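Local coordinates for protein cryptic loci regulator 2 (Schizosaccharomyces pombe 972h-, PDB 5IKJ) that acts upstream of histone deacetylases to promote transcriptional silencing and is required for proper nucleosome positioning at heterochromatic loci, at residues A[168-173]-A[179-184]; A[332-337]-A[486-491]; A[79-84]-A[277-282]. One frame throughout, in Å; residues are numbered along the deposited sequence.

How the contacts relate
The three contacts lie far apart and share no helix or strand. Contact 2 is the most deeply buried of them: one pair of aromatic side chains, one of which belongs to a segment in a family assigned to the SH3 clan, with no polar bond between its segments. Contacts 1 and 3 are only partly buried. Contact 1 lines the edge of a small antiparallel sheet beside the zinc site and combines backbone hydrogen bonds with side chains laid over ring faces. Contact 3 joins one helix to the start of another through aliphatic branches, with an arginine on its outer side. Centres of contacts 1 and 2 are about 48 Å apart, on opposite sides of the chain's centre.

Contact 1 (A[168-173]-A[179-184]); sequences EFWLYG and PFRSVN
Pro179 fills the notch between the side chains of Tyr172 and Trp170. Its CB sits almost centrally over the phenol, 3.6 Å from the Tyr172 ring centroid and 11° off the normal, a CH-pi contact. The next carbon of the same pyrrolidine, Pro179 CG, presses obliquely on the six-membered half of the indole, 3.5 Å from Trp170 CE3. Arg181 follows the indole from its pyrrole half to its benzo half. Extended from CG to NE, it lays CG over the five-membered ring and then tilts a guanidinium face against Trp170 CH2, the two planes 39° apart; Arg181 NH1 ends 3.5 Å from Trp170 CZ2. In the ring plane, Trp170 NE1 donates to Glu168 OE1 at 2.9 Å, on the lone pair turned away from the other oxygen, which steadies the indole. Beneath these side chains Leu171 N to Phe180 O and Phe180 N to Leu171 O, each 2.9 Å, make a reciprocal backbone pair. A water extends the junction, accepting a hydrogen bond from Phe169 N and donating one to Arg181 O. Phe180 touches Cys206, a zinc ligand, and Ser182 N-caps helix 183-195 through Asp185 N. The motif is a single antiparallel bridge on the outer edge of a three-stranded sheet, leading into the capped helix that carries the zinc ligand His189.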
ATOM      1  N   GLU A 168      22.355  21.504 -20.229  1.00 65.85           N
ATOM      2  CA  GLU A 168      21.090  21.391 -19.521  1.00 66.49           C
ATOM      3  C   GLU A 168      19.941  21.518 -20.510  1.00 63.78           C
ATOM      4  O   GLU A 168      20.025  22.262 -21.491  1.00 62.43           O
ATOM      5  CB  GLU A 168      20.966  22.462 -18.432  1.00 62.10           C
ATOM      6  CG  GLU A 168      21.959  22.287 -17.295  1.00 71.74           C
ATOM      7  CD  GLU A 168      21.880  23.397 -16.267  1.00 72.85           C
ATOM      8  OE1 GLU A 168      20.962  24.237 -16.361  1.00 72.88           O
ATOM      9  OE2 GLU A 168      22.741  23.429 -15.362  1.00 88.95           O
ATOM     10  N   PHE A 169      18.866  20.782 -20.245  1.00 56.02           N
ATOM     11  CA  PHE A 169      17.690  20.764 -21.108  1.00 63.60           C
ATOM     12  C   PHE A 169      16.527  21.390 -20.347  1.00 53.47           C
ATOM     13  O   PHE A 169      15.991  20.784 -19.412  1.00 48.78           O
ATOM     14  CB  PHE A 169      17.372  19.339 -21.557  1.00 61.58           C
ATOM     15  CG  PHE A 169      18.495  18.685 -22.311  1.00 65.14           C
ATOM     16  CD1 PHE A 169      18.673  18.929 -23.663  1.00 61.66           C
ATOM     17  CD2 PHE A 169      19.379  17.835 -21.668  1.00 68.09           C
ATOM     18  CE1 PHE A 169      19.709  18.333 -24.360  1.00 67.77           C
ATOM     19  CE2 PHE A 169      20.417  17.236 -22.359  1.00 64.36           C
ATOM     20  CZ  PHE A 169      20.581  17.486 -23.708  1.00 70.55           C
ATOM     21  N   TRP A 170      16.139  22.596 -20.752  1.00 49.93           N
ATOM     22  CA  TRP A 170      15.129  23.376 -20.052  1.00 60.61           C
ATOM     23  C   TRP A 170      13.785  23.265 -20.761  1.00 68.93           C
ATOM     24  O   TRP A 170      13.709  23.342 -21.992  1.00 61.57           O
ATOM     25  CB  TRP A 170      15.545  24.847 -19.960  1.00 57.92           C
ATOM     26  CG  TRP A 170      16.681  25.100 -19.017  1.00 54.85           C
ATOM     27  CD1 TRP A 170      17.529  24.175 -18.480  1.00 58.46           C
ATOM     28  CD2 TRP A 170      17.087  26.368 -18.495  1.00 55.50           C
ATOM     29  NE1 TRP A 170      18.441  24.791 -17.657  1.00 51.90           N
ATOM     30  CE2 TRP A 170      18.191  26.138 -17.649  1.00 54.16           C
ATOM     31  CE3 TRP A 170      16.626  27.677 -18.662  1.00 47.63           C
ATOM     32  CZ2 TRP A 170      18.837  27.167 -16.970  1.00 53.09           C
ATOM     33  CZ3 TRP A 170      17.270  28.697 -17.991  1.00 60.37           C
ATOM     34  CH2 TRP A 170      18.365  28.438 -17.155  1.00 60.25           C
ATOM     35  N   LEU A 171      12.724  23.087 -19.976  1.00 59.40           N
ATOM     36  CA  LEU A 171      11.358  23.021 -20.488  1.00 55.89           C
ATOM     37  C   LEU A 171      10.578  24.211 -19.939  1.00 46.74           C
ATOM     38  O   LEU A 171      10.323  24.289 -18.734  1.00 55.15           O
ATOM     39  CB  LEU A 171      10.693  21.704 -20.095  1.00 60.56           C
ATOM     40  CG  LEU A 171       9.329  21.438 -20.740  1.00 67.78           C
ATOM     41  CD1 LEU A 171       9.493  21.063 -22.203  1.00 62.21           C
ATOM     42  CD2 LEU A 171       8.580  20.356 -19.984  1.00 55.15           C
ATOM     43  N   TYR A 172      10.208  25.134 -20.821  1.00 57.50           N
ATOM     44  CA  TYR A 172       9.356  26.257 -20.458  1.00 52.57           C
ATOM     45  C   TYR A 172       7.892  25.915 -20.717  1.00 57.54           C
ATOM     46  O   TYR A 172       7.566  24.963 -21.431  1.00 53.78           O
ATOM     47  CB  TYR A 172       9.741  27.511 -21.244  1.00 57.13           C
ATOM     48  CG  TYR A 172      10.992  28.209 -20.748  1.00 59.88           C
ATOM     49  CD1 TYR A 172      12.253  27.794 -21.156  1.00 58.08           C
ATOM     50  CD2 TYR A 172      10.908  29.296 -19.887  1.00 62.64           C
ATOM     51  CE1 TYR A 172      13.397  28.436 -20.711  1.00 57.98           C
ATOM     52  CE2 TYR A 172      12.046  29.944 -19.437  1.00 58.42           C
ATOM     53  CZ  TYR A 172      13.287  29.509 -19.853  1.00 61.00           C
ATOM     54  OH  TYR A 172      14.422  30.149 -19.410  1.00 66.71           O
ATOM     55  N   GLY A 173       7.006  26.714 -20.125  1.00 53.50           N
ATOM     56  CA  GLY A 173       5.577  26.513 -20.275  1.00 52.98           C
ATOM     57  C   GLY A 173       4.818  26.641 -18.971  1.00 64.09           C
ATOM     58  O   GLY A 173       3.624  26.950 -18.968  1.00 56.15           O
ATOM     59  N   PRO A 179      11.504  27.803 -16.033  1.00 50.28           N
ATOM     60  CA  PRO A 179      11.712  26.513 -16.694  1.00 53.77           C
ATOM     61  C   PRO A 179      11.912  25.381 -15.704  1.00 49.80           C
ATOM     62  O   PRO A 179      12.335  25.582 -14.565  1.00 54.94           O
ATOM     63  CB  PRO A 179      12.991  26.747 -17.506  1.00 53.14           C
ATOM     64  CG  PRO A 179      13.755  27.731 -16.681  1.00 54.33           C
ATOM     65  CD  PRO A 179      12.730  28.620 -16.025  1.00 51.54           C
ATOM     66  N   PHE A 180      11.588  24.172 -16.158  1.00 50.82           N
ATOM     67  CA  PHE A 180      12.063  22.951 -15.515  1.00 55.43           C
ATOM     68  C   PHE A 180      13.446  22.655 -16.082  1.00 60.47           C
ATOM     69  O   PHE A 180      13.580  22.338 -17.269  1.00 52.68           O
ATOM     70  CB  PHE A 180      11.114  21.780 -15.762  1.00 49.93           C
ATOM     71  CG  PHE A 180       9.803  21.880 -15.029  1.00 51.83           C
ATOM     72  CD1 PHE A 180       9.706  21.513 -13.696  1.00 53.43           C
ATOM     73  CD2 PHE A 180       8.661  22.318 -15.681  1.00 54.59           C
ATOM     74  CE1 PHE A 180       8.499  21.593 -13.024  1.00 56.31           C
ATOM     75  CE2 PHE A 180       7.452  22.400 -15.014  1.00 52.65           C
ATOM     76  CZ  PHE A 180       7.370  22.037 -13.686  1.00 50.50           C
ATOM     77  N   ARG A 181      14.475  22.766 -15.245  1.00 58.27           N
ATOM     78  CA  ARG A 181      15.850  22.675 -15.715  1.00 54.81           C
ATOM     79  C   ARG A 181      16.346  21.241 -15.846  1.00 49.62           C
ATOM     80  O   ARG A 181      17.473  21.032 -16.307  1.00 54.47           O
ATOM     81  CB  ARG A 181      16.768  23.467 -14.783  1.00 57.99           C
ATOM     82  CG  ARG A 181      16.288  24.889 -14.552  1.00 53.09           C
ATOM     83  CD  ARG A 181      17.377  25.769 -13.979  1.00 62.41           C
ATOM     84  NE  ARG A 181      16.889  27.116 -13.700  1.00 58.98           N
ATOM     85  CZ  ARG A 181      17.671  28.172 -13.492  1.00 61.14           C
ATOM     86  NH1 ARG A 181      18.990  28.049 -13.537  1.00 56.18           N
ATOM     87  NH2 ARG A 181      17.127  29.355 -13.246  1.00 58.60           N
ATOM     88  N   SER A 182      15.539  20.257 -15.461  1.00 55.31           N
ATOM     89  CA  SER A 182      15.868  18.857 -15.673  1.00 57.97           C
ATOM     90  C   SER A 182      14.584  18.096 -15.965  1.00 58.56           C
ATOM     91  O   SER A 182      13.495  18.510 -15.560  1.00 52.86           O
ATOM     92  CB  SER A 182      16.575  18.242 -14.458  1.00 51.08           C
ATOM     93  OG  SER A 182      15.654  17.960 -13.420  1.00 61.07           O
ATOM     94  N   VAL A 183      14.721  16.980 -16.683  1.00 56.60           N
ATOM     95  CA  VAL A 183      13.569  16.122 -16.936  1.00 57.95           C
ATOM     96  C   VAL A 183      13.008  15.594 -15.626  1.00 59.42           C
ATOM     97  O   VAL A 183      11.807  15.315 -15.521  1.00 51.51           O
ATOM     98  CB  VAL A 183      13.960  14.971 -17.886  1.00 57.30           C
ATOM     99  CG1 VAL A 183      15.024  14.081 -17.249  1.00 56.26           C
ATOM    100  CG2 VAL A 183      12.733  14.158 -18.275  1.00 55.12           C
ATOM    101  N   ASN A 184      13.859  15.453 -14.609  1.00 61.65           N
ATOM    102  CA  ASN A 184      13.409  14.919 -13.327  1.00 57.67           C
ATOM    103  C   ASN A 184      12.487  15.899 -12.612  1.00 48.52           C
ATOM    104  O   ASN A 184      11.528  15.484 -11.952  1.00 53.43           O
ATOM    105  CB  ASN A 184      14.619  14.582 -12.455  1.00 58.57           C
ATOM    106  CG  ASN A 184      15.634  13.716 -13.179  1.00 76.18           C
ATOM    107  OD1 ASN A 184      16.622  14.217 -13.718  1.00 70.23           O
ATOM    108  ND2 ASN A 184      15.392  12.409 -13.200  1.00 74.47           N
TER
HETATM  109  O   HOH W   1      18.708  19.152 -17.893  1.00 52.14           O

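Contact 2 (A[332-337]-A[486-491]); sequences QTWNLF and CPFADV
Trp334 and Phe488 meet as a T-shaped pair, the edge of the phenylalanine turned to the face of the indole. They join strand 333-340 to the 3-10 turn between strands 482-487 and 491-494, a turn just before a short strand that is consistent with the SH3-like assignment of this part of the chain. The aromatic geometry is clear: the Phe488 ring and the five-membered ring of Trp334 have centroids 5.5 Å apart and planes at 66°. Phe488 CG is anti to the backbone N (chi1 -171°), and the ring spans much of the distance between the backbones. Trp334 CA and Phe488 CA are 10.3 Å apart. Apolar packing completes the pair, since Ile382 touches both rings and Val425 lies against Phe488; an apolar side chain of another protein chain also packs on Trp334. Polar bonds serve the turn itself: Asp490 N reaches Pro487 O at 2.9 Å and Val491 N reaches Phe488 O at 3.1 Å, while Asp490 OD1 is bonded to the backbone of the other chain. On the Phe488 side a single atom does the touching: Phe488 CE2, 3.8 Å from Trp334 CG and equally far from Trp334 CD2.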
ATOM      1  N   GLN A 332      -1.617  -3.980  23.901  1.00 66.30           N
ATOM      2  CA  GLN A 332      -2.776  -3.308  24.465  1.00 63.31           C
ATOM      3  C   GLN A 332      -3.094  -2.008  23.745  1.00 60.31           C
ATOM      4  O   GLN A 332      -4.082  -1.351  24.089  1.00 59.35           O
ATOM      5  CB  GLN A 332      -2.559  -3.025  25.956  1.00 63.70           C
ATOM      6  CG  GLN A 332      -2.560  -4.263  26.829  1.00 73.28           C
ATOM      7  CD  GLN A 332      -2.862  -3.946  28.280  1.00 81.58           C
ATOM      8  OE1 GLN A 332      -2.488  -2.889  28.787  1.00 78.76           O
ATOM      9  NE2 GLN A 332      -3.556  -4.857  28.952  1.00 94.11           N
ATOM     10  N   THR A 333      -2.292  -1.623  22.758  1.00 51.74           N
ATOM     11  CA  THR A 333      -2.459  -0.349  22.079  1.00 64.84           C
ATOM     12  C   THR A 333      -3.193  -0.530  20.755  1.00 64.36           C
ATOM     13  O   THR A 333      -3.452  -1.645  20.296  1.00 58.91           O
ATOM     14  CB  THR A 333      -1.103   0.319  21.827  1.00 58.67           C
ATOM     15  OG1 THR A 333      -0.336  -0.479  20.917  1.00 59.71           O
ATOM     16  CG2 THR A 333      -0.334   0.494  23.125  1.00 56.12           C
ATOM     17  N   TRP A 334      -3.535   0.603  20.143  1.00 59.93           N
ATOM     18  CA  TRP A 334      -4.060   0.631  18.785  1.00 55.57           C
ATOM     19  C   TRP A 334      -3.840   2.027  18.224  1.00 55.54           C
ATOM     20  O   TRP A 334      -3.818   3.010  18.969  1.00 56.31           O
ATOM     21  CB  TRP A 334      -5.548   0.258  18.734  1.00 48.70           C
ATOM     22  CG  TRP A 334      -6.446   1.184  19.504  1.00 58.87           C
ATOM     23  CD1 TRP A 334      -6.784   1.090  20.823  1.00 60.66           C
ATOM     24  CD2 TRP A 334      -7.131   2.337  18.996  1.00 54.90           C
ATOM     25  NE1 TRP A 334      -7.633   2.114  21.168  1.00 53.51           N
ATOM     26  CE2 TRP A 334      -7.862   2.893  20.065  1.00 55.41           C
ATOM     27  CE3 TRP A 334      -7.196   2.952  17.742  1.00 54.17           C
ATOM     28  CZ2 TRP A 334      -8.648   4.035  19.919  1.00 56.75           C
ATOM     29  CZ3 TRP A 334      -7.977   4.087  17.599  1.00 57.38           C
ATOM     30  CH2 TRP A 334      -8.691   4.616  18.682  1.00 56.05           C
ATOM     31  N   ASN A 335      -3.665   2.105  16.905  1.00 54.24           N
ATOM     32  CA  ASN A 335      -3.451   3.394  16.258  1.00 55.62           C
ATOM     33  C   ASN A 335      -3.924   3.337  14.814  1.00 54.13           C
ATOM     34  O   ASN A 335      -3.578   2.408  14.079  1.00 49.48           O
ATOM     35  CB  ASN A 335      -1.973   3.801  16.320  1.00 50.31           C
ATOM     36  CG  ASN A 335      -1.051   2.775  15.688  1.00 48.48           C
ATOM     37  OD1 ASN A 335      -0.887   1.671  16.206  1.00 53.11           O
ATOM     38  ND2 ASN A 335      -0.424   3.145  14.577  1.00 50.69           N
ATOM     39  N   LEU A 336      -4.718   4.333  14.421  1.00 53.81           N
ATOM     40  CA  LEU A 336      -5.092   4.500  13.027  1.00 46.89           C
ATOM     41  C   LEU A 336      -3.909   5.034  12.228  1.00 42.16           C
ATOM     42  O   LEU A 336      -3.018   5.697  12.766  1.00 50.60           O
ATOM     43  CB  LEU A 336      -6.274   5.465  12.901  1.00 51.23           C
ATOM     44  CG  LEU A 336      -7.659   4.996  13.349  1.00 58.34           C
ATOM     45  CD1 LEU A 336      -8.512   6.199  13.716  1.00 51.65           C
ATOM     46  CD2 LEU A 336      -8.333   4.186  12.253  1.00 46.88           C
ATOM     47  N   PHE A 337      -3.906   4.744  10.929  1.00 43.07           N
ATOM     48  CA  PHE A 337      -2.879   5.267  10.041  1.00 45.66           C
ATOM     49  C   PHE A 337      -3.416   5.308   8.618  1.00 42.96           C
ATOM     50  O   PHE A 337      -4.357   4.594   8.265  1.00 47.48           O
ATOM     51  CB  PHE A 337      -1.596   4.425  10.098  1.00 49.55           C
ATOM     52  CG  PHE A 337      -1.807   2.970   9.790  1.00 38.88           C
ATOM     53  CD1 PHE A 337      -1.830   2.521   8.480  1.00 41.62           C
ATOM     54  CD2 PHE A 337      -1.973   2.052  10.811  1.00 40.53           C
ATOM     55  CE1 PHE A 337      -2.023   1.183   8.196  1.00 43.83           C
ATOM     56  CE2 PHE A 337      -2.164   0.712  10.534  1.00 46.45           C
ATOM     57  CZ  PHE A 337      -2.189   0.277   9.223  1.00 45.38           C
ATOM     58  N   CYS A 486     -19.954  -2.010  12.033  1.00 55.55           N
ATOM     59  CA  CYS A 486     -19.775  -2.256  13.452  1.00 54.12           C
ATOM     60  C   CYS A 486     -18.641  -1.387  13.970  1.00 51.69           C
ATOM     61  O   CYS A 486     -17.741  -1.016  13.208  1.00 53.22           O
ATOM     62  CB  CYS A 486     -19.457  -3.731  13.735  1.00 55.13           C
ATOM     63  SG  CYS A 486     -17.831  -4.261  13.152  1.00 61.24           S
ATOM     64  N   PRO A 487     -18.658  -1.037  15.251  1.00 48.71           N
ATOM     65  CA  PRO A 487     -17.551  -0.259  15.807  1.00 50.89           C
ATOM     66  C   PRO A 487     -16.303  -1.114  15.960  1.00 50.53           C
ATOM     67  O   PRO A 487     -16.354  -2.345  16.011  1.00 46.62           O
ATOM     68  CB  PRO A 487     -18.083   0.200  17.168  1.00 48.80           C
ATOM     69  CG  PRO A 487     -19.058  -0.856  17.553  1.00 56.44           C
ATOM     70  CD  PRO A 487     -19.687  -1.332  16.266  1.00 52.26           C
ATOM     71  N   PHE A 488     -15.161  -0.428  16.025  1.00 49.28           N
ATOM     72  CA  PHE A 488     -13.899  -1.102  16.308  1.00 53.94           C
ATOM     73  C   PHE A 488     -14.008  -1.983  17.546  1.00 53.84           C
ATOM     74  O   PHE A 488     -13.300  -2.990  17.659  1.00 57.40           O
ATOM     75  CB  PHE A 488     -12.799  -0.051  16.478  1.00 48.44           C
ATOM     76  CG  PHE A 488     -11.406  -0.613  16.565  1.00 54.58           C
ATOM     77  CD1 PHE A 488     -11.012  -1.682  15.779  1.00 51.24           C
ATOM     78  CD2 PHE A 488     -10.478  -0.036  17.416  1.00 47.91           C
ATOM     79  CE1 PHE A 488      -9.723  -2.180  15.860  1.00 55.44           C
ATOM     80  CE2 PHE A 488      -9.192  -0.526  17.500  1.00 54.95           C
ATOM     81  CZ  PHE A 488      -8.812  -1.599  16.722  1.00 50.35           C
ATOM     82  N   ALA A 489     -14.900  -1.627  18.476  1.00 53.26           N
ATOM     83  CA  ALA A 489     -15.077  -2.410  19.695  1.00 58.08           C
ATOM     84  C   ALA A 489     -15.498  -3.845  19.406  1.00 55.73           C
ATOM     85  O   ALA A 489     -15.229  -4.741  20.213  1.00 60.72           O
ATOM     86  CB  ALA A 489     -16.113  -1.737  20.596  1.00 59.77           C
ATOM     87  N   ASP A 490     -16.162  -4.088  18.276  1.00 56.36           N
ATOM     88  CA  ASP A 490     -16.665  -5.415  17.943  1.00 49.60           C
ATOM     89  C   ASP A 490     -15.766  -6.164  16.970  1.00 51.57           C
ATOM     90  O   ASP A 490     -16.119  -7.271  16.549  1.00 48.67           O
ATOM     91  CB  ASP A 490     -18.083  -5.312  17.366  1.00 54.48           C
ATOM     92  CG  ASP A 490     -19.118  -4.970  18.424  1.00 55.23           C
ATOM     93  OD1 ASP A 490     -18.943  -5.390  19.586  1.00 60.47           O
ATOM     94  OD2 ASP A 490     -20.105  -4.282  18.094  1.00 66.45           O
ATOM     95  N   VAL A 491     -14.626  -5.593  16.597  1.00 50.11           N
ATOM     96  CA  VAL A 491     -13.621  -6.303  15.814  1.00 54.40           C
ATOM     97  C   VAL A 491     -12.717  -7.058  16.777  1.00 57.50           C
ATOM     98  O   VAL A 491     -12.152  -6.468  17.706  1.00 55.49           O
ATOM     99  CB  VAL A 491     -12.810  -5.330  14.942  1.00 55.05           C
ATOM    100  CG1 VAL A 491     -11.759  -6.084  14.138  1.00 58.82           C
ATOM    101  CG2 VAL A 491     -13.731  -4.554  14.014  1.00 53.00           C
TER

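Contact 3 (A[79-84]-A[277-282]); sequences NQLCKR and VKLISD
Leu81 of helix 75-82 pushes its branched tip between Leu279 and Ile280 on the first turn of helix 278-285, so that two helices distant in sequence meet by aliphatic packing. The tight, buried part is the leucine pair: Leu81 CD1 stands 3.4 Å from Leu279 CD2, closer than usual for two methyls. Each leucine has CG anti to its own backbone N (chi1 -154° in Leu81, 177° in Leu279), which extends both side chains toward the facing helix, where they meet at a slant. Ile280 slides past Leu81 in the opposite direction; its CG1 lies 4.2 Å from Leu81 CD2, and its CD1 lies 3.6 Å from the backbone oxygen Leu81 O. Met465 of helix 461-469 packs on Ile280 from outside the pair. With an alanine in place of Leu81, Leu279 CD2 and Ile280 CG1 would probably lose the apolar group they share, opening a gap between the helices. The other side is more exposed to solvent, though its nearest approach is no less close. There Arg84, extended from CG to NE, crosses Leu279 at about a right angle, and the far end of this exposed arginine is anchored by a hydrogen bond from NH2 to Tyr269 O. It presents a guanidinium face to the Leu279 CD2 methyl, which sits nearer the rim than the centre, 3.2 Å from Arg84 NH1.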
ATOM      1  N   ASN A  79       3.073 -10.844 -11.695  1.00 71.74           N
ATOM      2  CA  ASN A  79       2.823 -11.031 -13.120  1.00 80.87           C
ATOM      3  C   ASN A  79       3.788 -12.051 -13.713  1.00 82.23           C
ATOM      4  O   ASN A  79       3.370 -13.050 -14.308  1.00 86.27           O
ATOM      5  CB  ASN A  79       2.930  -9.692 -13.850  1.00 82.04           C
ATOM      6  CG  ASN A  79       1.782  -8.759 -13.524  1.00 77.40           C
ATOM      7  OD1 ASN A  79       0.741  -9.186 -13.022  1.00 77.27           O
ATOM      8  ND2 ASN A  79       1.961  -7.477 -13.817  1.00 61.72           N
ATOM      9  N   GLN A  80       5.095 -11.814 -13.560  1.00 84.43           N
ATOM     10  CA  GLN A  80       6.077 -12.755 -14.086  1.00 88.60           C
ATOM     11  C   GLN A  80       5.903 -14.143 -13.487  1.00 85.17           C
ATOM     12  O   GLN A  80       6.347 -15.128 -14.088  1.00 89.65           O
ATOM     13  CB  GLN A  80       7.498 -12.241 -13.830  1.00 86.21           C
ATOM     14  CG  GLN A  80       8.061 -12.542 -12.445  1.00 93.76           C
ATOM     15  CD  GLN A  80       9.445 -11.953 -12.246  1.00 98.16           C
ATOM     16  OE1 GLN A  80      10.107 -11.554 -13.205  1.00113.87           O
ATOM     17  NE2 GLN A  80       9.892 -11.896 -10.996  1.00 88.21           N
ATOM     18  N   LEU A  81       5.269 -14.243 -12.318  1.00 87.88           N
ATOM     19  CA  LEU A  81       4.932 -15.535 -11.740  1.00 86.78           C
ATOM     20  C   LEU A  81       3.683 -16.137 -12.368  1.00 87.49           C
ATOM     21  O   LEU A  81       3.526 -17.363 -12.356  1.00 85.83           O
ATOM     22  CB  LEU A  81       4.731 -15.391 -10.229  1.00 81.48           C
ATOM     23  CG  LEU A  81       4.980 -16.633  -9.373  1.00 87.36           C
ATOM     24  CD1 LEU A  81       6.471 -16.918  -9.268  1.00 93.43           C
ATOM     25  CD2 LEU A  81       4.367 -16.451  -7.994  1.00 94.81           C
ATOM     26  N   CYS A  82       2.796 -15.305 -12.914  1.00 82.73           N
ATOM     27  CA  CYS A  82       1.588 -15.775 -13.580  1.00 90.13           C
ATOM     28  C   CYS A  82       1.774 -15.982 -15.076  1.00 95.37           C
ATOM     29  O   CYS A  82       0.925 -16.621 -15.706  1.00 98.47           O
ATOM     30  CB  CYS A  82       0.439 -14.786 -13.347  1.00 91.15           C
ATOM     31  SG  CYS A  82      -0.238 -14.812 -11.669  1.00 92.69           S
ATOM     32  N   LYS A  83       2.855 -15.460 -15.661  1.00 95.85           N
ATOM     33  CA  LYS A  83       3.104 -15.667 -17.081  1.00 99.47           C
ATOM     34  C   LYS A  83       3.557 -17.090 -17.387  1.00102.19           C
ATOM     35  O   LYS A  83       3.471 -17.516 -18.544  1.00103.67           O
ATOM     36  CB  LYS A  83       4.143 -14.661 -17.582  1.00 93.46           C
ATOM     37  CG  LYS A  83       3.602 -13.244 -17.713  1.00 96.90           C
ATOM     38  CD  LYS A  83       4.668 -12.264 -18.174  1.00 91.97           C
ATOM     39  CE  LYS A  83       4.089 -10.873 -18.367  1.00 83.12           C
ATOM     40  NZ  LYS A  83       5.129  -9.888 -18.771  1.00 92.12           N
ATOM     41  N   ARG A  84       4.028 -17.831 -16.380  1.00100.29           N
ATOM     42  CA  ARG A  84       4.362 -19.247 -16.535  1.00100.94           C
ATOM     43  C   ARG A  84       3.060 -20.001 -16.795  1.00105.18           C
ATOM     44  O   ARG A  84       2.436 -20.566 -15.894  1.00 99.50           O
ATOM     45  CB  ARG A  84       5.078 -19.778 -15.295  1.00 85.86           C
ATOM     46  CG  ARG A  84       6.339 -19.017 -14.898  1.00 90.58           C
ATOM     47  CD  ARG A  84       7.174 -19.837 -13.921  1.00101.37           C
ATOM     48  NE  ARG A  84       8.272 -19.071 -13.342  1.00103.49           N
ATOM     49  CZ  ARG A  84       9.265 -19.603 -12.635  1.00117.63           C
ATOM     50  NH1 ARG A  84       9.313 -20.912 -12.423  1.00113.44           N
ATOM     51  NH2 ARG A  84      10.218 -18.825 -12.143  1.00113.01           N
ATOM     52  N   VAL A 277       1.973 -24.022 -11.611  1.00109.04           N
ATOM     53  CA  VAL A 277       0.846 -24.063 -10.678  1.00105.68           C
ATOM     54  C   VAL A 277       1.351 -24.137  -9.242  1.00105.59           C
ATOM     55  O   VAL A 277       1.001 -23.309  -8.393  1.00 99.88           O
ATOM     56  CB  VAL A 277      -0.085 -25.242 -11.010  1.00109.16           C
ATOM     57  CG1 VAL A 277      -0.954 -25.620  -9.811  1.00102.74           C
ATOM     58  CG2 VAL A 277      -0.968 -24.891 -12.198  1.00 95.92           C
ATOM     59  N   LYS A 278       2.183 -25.141  -8.949  1.00106.19           N
ATOM     60  CA  LYS A 278       2.639 -25.335  -7.578  1.00102.17           C
ATOM     61  C   LYS A 278       3.648 -24.278  -7.147  1.00 97.67           C
ATOM     62  O   LYS A 278       3.836 -24.075  -5.942  1.00 92.11           O
ATOM     63  CB  LYS A 278       3.240 -26.732  -7.408  1.00 92.98           C
ATOM     64  CG  LYS A 278       3.604 -27.059  -5.967  1.00 99.32           C
ATOM     65  CD  LYS A 278       3.744 -28.555  -5.737  1.00109.74           C
ATOM     66  CE  LYS A 278       2.386 -29.230  -5.608  1.00117.64           C
ATOM     67  NZ  LYS A 278       2.508 -30.658  -5.206  1.00105.53           N
ATOM     68  N   LEU A 279       4.303 -23.602  -8.094  1.00 99.40           N
ATOM     69  CA  LEU A 279       5.107 -22.439  -7.737  1.00101.34           C
ATOM     70  C   LEU A 279       4.231 -21.338  -7.154  1.00100.20           C
ATOM     71  O   LEU A 279       4.625 -20.656  -6.201  1.00 94.61           O
ATOM     72  CB  LEU A 279       5.865 -21.923  -8.961  1.00 93.84           C
ATOM     73  CG  LEU A 279       6.697 -20.651  -8.761  1.00 88.75           C
ATOM     74  CD1 LEU A 279       7.854 -20.898  -7.803  1.00 86.62           C
ATOM     75  CD2 LEU A 279       7.206 -20.136 -10.097  1.00 94.33           C
ATOM     76  N   ILE A 280       3.032 -21.156  -7.712  1.00101.30           N
ATOM     77  CA  ILE A 280       2.145 -20.091  -7.259  1.00101.76           C
ATOM     78  C   ILE A 280       1.513 -20.442  -5.919  1.00 95.15           C
ATOM     79  O   ILE A 280       1.158 -19.548  -5.140  1.00 95.49           O
ATOM     80  CB  ILE A 280       1.082 -19.808  -8.337  1.00 98.74           C
ATOM     81  CG1 ILE A 280       1.754 -19.301  -9.617  1.00106.06           C
ATOM     82  CG2 ILE A 280       0.063 -18.792  -7.839  1.00 98.68           C
ATOM     83  CD1 ILE A 280       0.842 -19.256 -10.826  1.00 91.68           C
ATOM     84  N   SER A 281       1.357 -21.734  -5.620  1.00 84.56           N
ATOM     85  CA  SER A 281       0.741 -22.129  -4.357  1.00 85.91           C
ATOM     86  C   SER A 281       1.731 -22.039  -3.202  1.00 88.67           C
ATOM     87  O   SER A 281       1.367 -21.605  -2.103  1.00 90.99           O
ATOM     88  CB  SER A 281       0.179 -23.548  -4.464  1.00 93.16           C
ATOM     89  OG  SER A 281       1.205 -24.520  -4.355  1.00100.92           O
ATOM     90  N   ASP A 282       2.983 -22.445  -3.426  1.00 92.57           N
ATOM     91  CA  ASP A 282       3.994 -22.319  -2.381  1.00 88.79           C
ATOM     92  C   ASP A 282       4.296 -20.857  -2.080  1.00 85.04           C
ATOM     93  O   ASP A 282       4.494 -20.486  -0.918  1.00 87.91           O
ATOM     94  CB  ASP A 282       5.269 -23.057  -2.789  1.00 97.20           C
ATOM     95  CG  ASP A 282       5.157 -24.558  -2.606  1.00103.86           C
ATOM     96  OD1 ASP A 282       4.103 -25.125  -2.967  1.00100.32           O
ATOM     97  OD2 ASP A 282       6.118 -25.170  -2.094  1.00 99.48           O
TER